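PDB 2FBO: variable region-containing chitin-binding protein 3 from Branchiostoma floridae, which probably binds chitin and may hydrolyse it, as an amphioxus immune-type receptor whose two tandem immunoglobulin V-type domains make up this chain. Local coordinates for residues 164-169 and 232-237. Sequence-based numbering, arbitrary orientation.
Sequences ANANVT and LATGQG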
ATOM      1  N   ALA A 164      14.921 -12.721  -1.025  1.00 35.89           N
ATOM      2  CA  ALA A 164      15.905 -13.504  -0.285  1.00 36.77           C
ATOM      3  C   ALA A 164      16.627 -12.679   0.774  1.00 36.23           C
ATOM      4  O   ALA A 164      17.114 -11.583   0.499  1.00 35.93           O
ATOM      5  CB  ALA A 164      16.918 -14.112  -1.249  1.00 37.72           C
ATOM      6  N   ASN A 165      16.689 -13.218   1.987  1.00 37.34           N
ATOM      7  CA  ASN A 165      17.365 -12.560   3.099  1.00 37.65           C
ATOM      8  C   ASN A 165      16.860 -11.150   3.405  1.00 36.71           C
ATOM      9  O   ASN A 165      17.634 -10.282   3.811  1.00 36.70           O
ATOM     10  CB  ASN A 165      18.872 -12.519   2.833  0.66 40.04           C
ATOM     11  CG  ASN A 165      19.488 -13.902   2.766  0.66 41.32           C
ATOM     12  OD1 ASN A 165      19.036 -14.758   2.004  0.66 42.81           O
ATOM     13  ND2 ASN A 165      20.524 -14.130   3.562  0.66 43.48           N
ATOM     14  N   ALA A 166      15.565 -10.925   3.224  1.00 35.32           N
ATOM     15  CA  ALA A 166      14.989  -9.611   3.496  1.00 33.41           C
ATOM     16  C   ALA A 166      14.622  -9.446   4.966  1.00 31.99           C
ATOM     17  O   ALA A 166      14.241 -10.407   5.633  1.00 30.90           O
ATOM     18  CB  ALA A 166      13.749  -9.402   2.639  1.00 34.45           C
ATOM     19  N   ASN A 167      14.756  -8.224   5.470  1.00 30.93           N
ATOM     20  CA  ASN A 167      14.371  -7.931   6.841  1.00 31.18           C
ATOM     21  C   ASN A 167      12.849  -7.973   6.749  1.00 31.53           C
ATOM     22  O   ASN A 167      12.281  -7.574   5.725  1.00 31.57           O
ATOM     23  CB  ASN A 167      14.825  -6.526   7.240  1.00 32.72           C
ATOM     24  CG  ASN A 167      14.660  -6.257   8.723  0.66 33.56           C
ATOM     25  OD1 ASN A 167      15.534  -6.589   9.524  0.66 34.98           O
ATOM     26  ND2 ASN A 167      13.529  -5.667   9.099  1.00 34.74           N
ATOM     27  N   VAL A 168      12.187  -8.463   7.794  1.00 30.01           N
ATOM     28  CA  VAL A 168      10.728  -8.555   7.791  1.00 28.37           C
ATOM     29  C   VAL A 168      10.112  -7.749   8.924  1.00 27.81           C
ATOM     30  O   VAL A 168      10.504  -7.897  10.085  1.00 26.81           O
ATOM     31  CB  VAL A 168      10.253 -10.018   7.944  1.00 29.40           C
ATOM     32  CG1 VAL A 168       8.739 -10.091   7.811  1.00 27.37           C
ATOM     33  CG2 VAL A 168      10.929 -10.897   6.906  1.00 32.47           C
ATOM     34  N   THR A 169       9.153  -6.891   8.586  1.00 24.94           N
ATOM     35  CA  THR A 169       8.477  -6.085   9.591  1.00 24.75           C
ATOM     36  C   THR A 169       6.981  -6.071   9.330  1.00 24.69           C
ATOM     37  O   THR A 169       6.543  -5.757   8.222  1.00 24.38           O
ATOM     38  CB  THR A 169       8.956  -4.625   9.581  1.00 24.81           C
ATOM     39  OG1 THR A 169      10.380  -4.577   9.705  1.00 25.70           O
ATOM     40  CG2 THR A 169       8.325  -3.857  10.741  1.00 24.91           C
ATOM     41  N   LEU A 232       8.796  -6.184   3.524  1.00 23.77           N
ATOM     42  CA  LEU A 232      10.080  -6.843   3.349  1.00 24.61           C
ATOM     43  C   LEU A 232      11.035  -5.780   2.823  1.00 25.96           C
ATOM     44  O   LEU A 232      10.699  -5.057   1.883  1.00 27.42           O
ATOM     45  CB  LEU A 232       9.969  -7.988   2.344  1.00 24.53           C
ATOM     46  CG  LEU A 232       8.967  -9.096   2.673  1.00 26.05           C
ATOM     47  CD1 LEU A 232       9.022 -10.165   1.593  1.00 26.93           C
ATOM     48  CD2 LEU A 232       9.297  -9.700   4.035  1.00 26.32           C
ATOM     49  N   ALA A 233      12.207  -5.668   3.437  1.00 25.67           N
ATOM     50  CA  ALA A 233      13.192  -4.681   3.009  1.00 29.22           C
ATOM     51  C   ALA A 233      14.588  -5.284   2.890  1.00 31.18           C
ATOM     52  O   ALA A 233      15.077  -5.939   3.815  1.00 31.93           O
ATOM     53  CB  ALA A 233      13.213  -3.508   3.979  1.00 29.72           C
ATOM     54  N   THR A 234      15.223  -5.054   1.743  1.00 33.73           N
ATOM     55  CA  THR A 234      16.561  -5.569   1.476  1.00 37.36           C
ATOM     56  C   THR A 234      17.593  -4.448   1.466  1.00 38.23           C
ATOM     57  O   THR A 234      18.768  -4.684   1.184  1.00 40.37           O
ATOM     58  CB  THR A 234      16.620  -6.302   0.112  1.00 37.77           C
ATOM     59  OG1 THR A 234      16.205  -5.414  -0.934  1.00 39.24           O
ATOM     60  CG2 THR A 234      15.711  -7.516   0.115  1.00 37.63           C
ATOM     61  N   GLY A 235      17.147  -3.233   1.773  1.00 38.46           N
ATOM     62  CA  GLY A 235      18.042  -2.090   1.791  1.00 37.41           C
ATOM     63  C   GLY A 235      17.326  -0.795   2.129  1.00 37.37           C
ATOM     64  O   GLY A 235      16.129  -0.797   2.426  1.00 37.85           O
ATOM     65  N   GLN A 236      18.053   0.317   2.078  1.00 36.95           N
ATOM     66  CA  GLN A 236      17.455   1.602   2.393  1.00 35.31           C
ATOM     67  C   GLN A 236      16.820   2.318   1.211  1.00 33.58           C
ATOM     68  O   GLN A 236      16.111   3.305   1.393  1.00 35.73           O
ATOM     69  N   GLY A 237      17.066   1.826  -0.000  1.00 31.83           N
ATOM     70  CA  GLY A 237      16.501   2.460  -1.184  1.00 29.92           C
ATOM     71  C   GLY A 237      15.023   2.165  -1.362  1.00 26.66           C
ATOM     72  O   GLY A 237      14.539   1.144  -0.885  1.00 25.53           O
TER
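Asn167 and Ala233 face each other as an antiparallel hydrogen-bonded pair and carry both backbone bonds of the contact. Asn167 N reaches Ala233 O at 2.8 Å, tilted 30° from the carbonyl plane; Ala233 N returns a bond to Asn167 O at 3.0 Å, nearly straight at 164°. Leu232 CA adds a CA-H...O contact to Asn167 O at 3.3 Å, giving that oxygen a second partner.

Apolar contacts line the face that holds Val168 and Leu232. These two side chains lie side by side and point the same way, with Leu232 CD2 3.5 Å from Val168 CG2 and 3.8 Å from Val168 CG1, so one leucine methyl meets both valine branches. Just before the strand, Ala166 CB points at 232-237 and is shared between Leu232 CB at 4.0 Å and the methyl Thr234 CG2 at 3.7 Å.

On the other face, Asn167 lays CB 3.5 Å from Ala233 O, while its amide is turned from 232-237: with CG anti to the backbone N (chi1 -170°), ND2 hydrogen-bonds to Asn190 OD1 of neighbouring strand 184-191, and the same oxygen hydrogen-bonds with Thr169 OG1.

The pairing joins the start of strand 167-175 to the end of strand 226-233, central neighbours corresponding to strands C and F in the second V-type immunoglobulin domain, beside the loops equivalent to BC (CDR1), entering the first, and FG (CDR3), leaving the second.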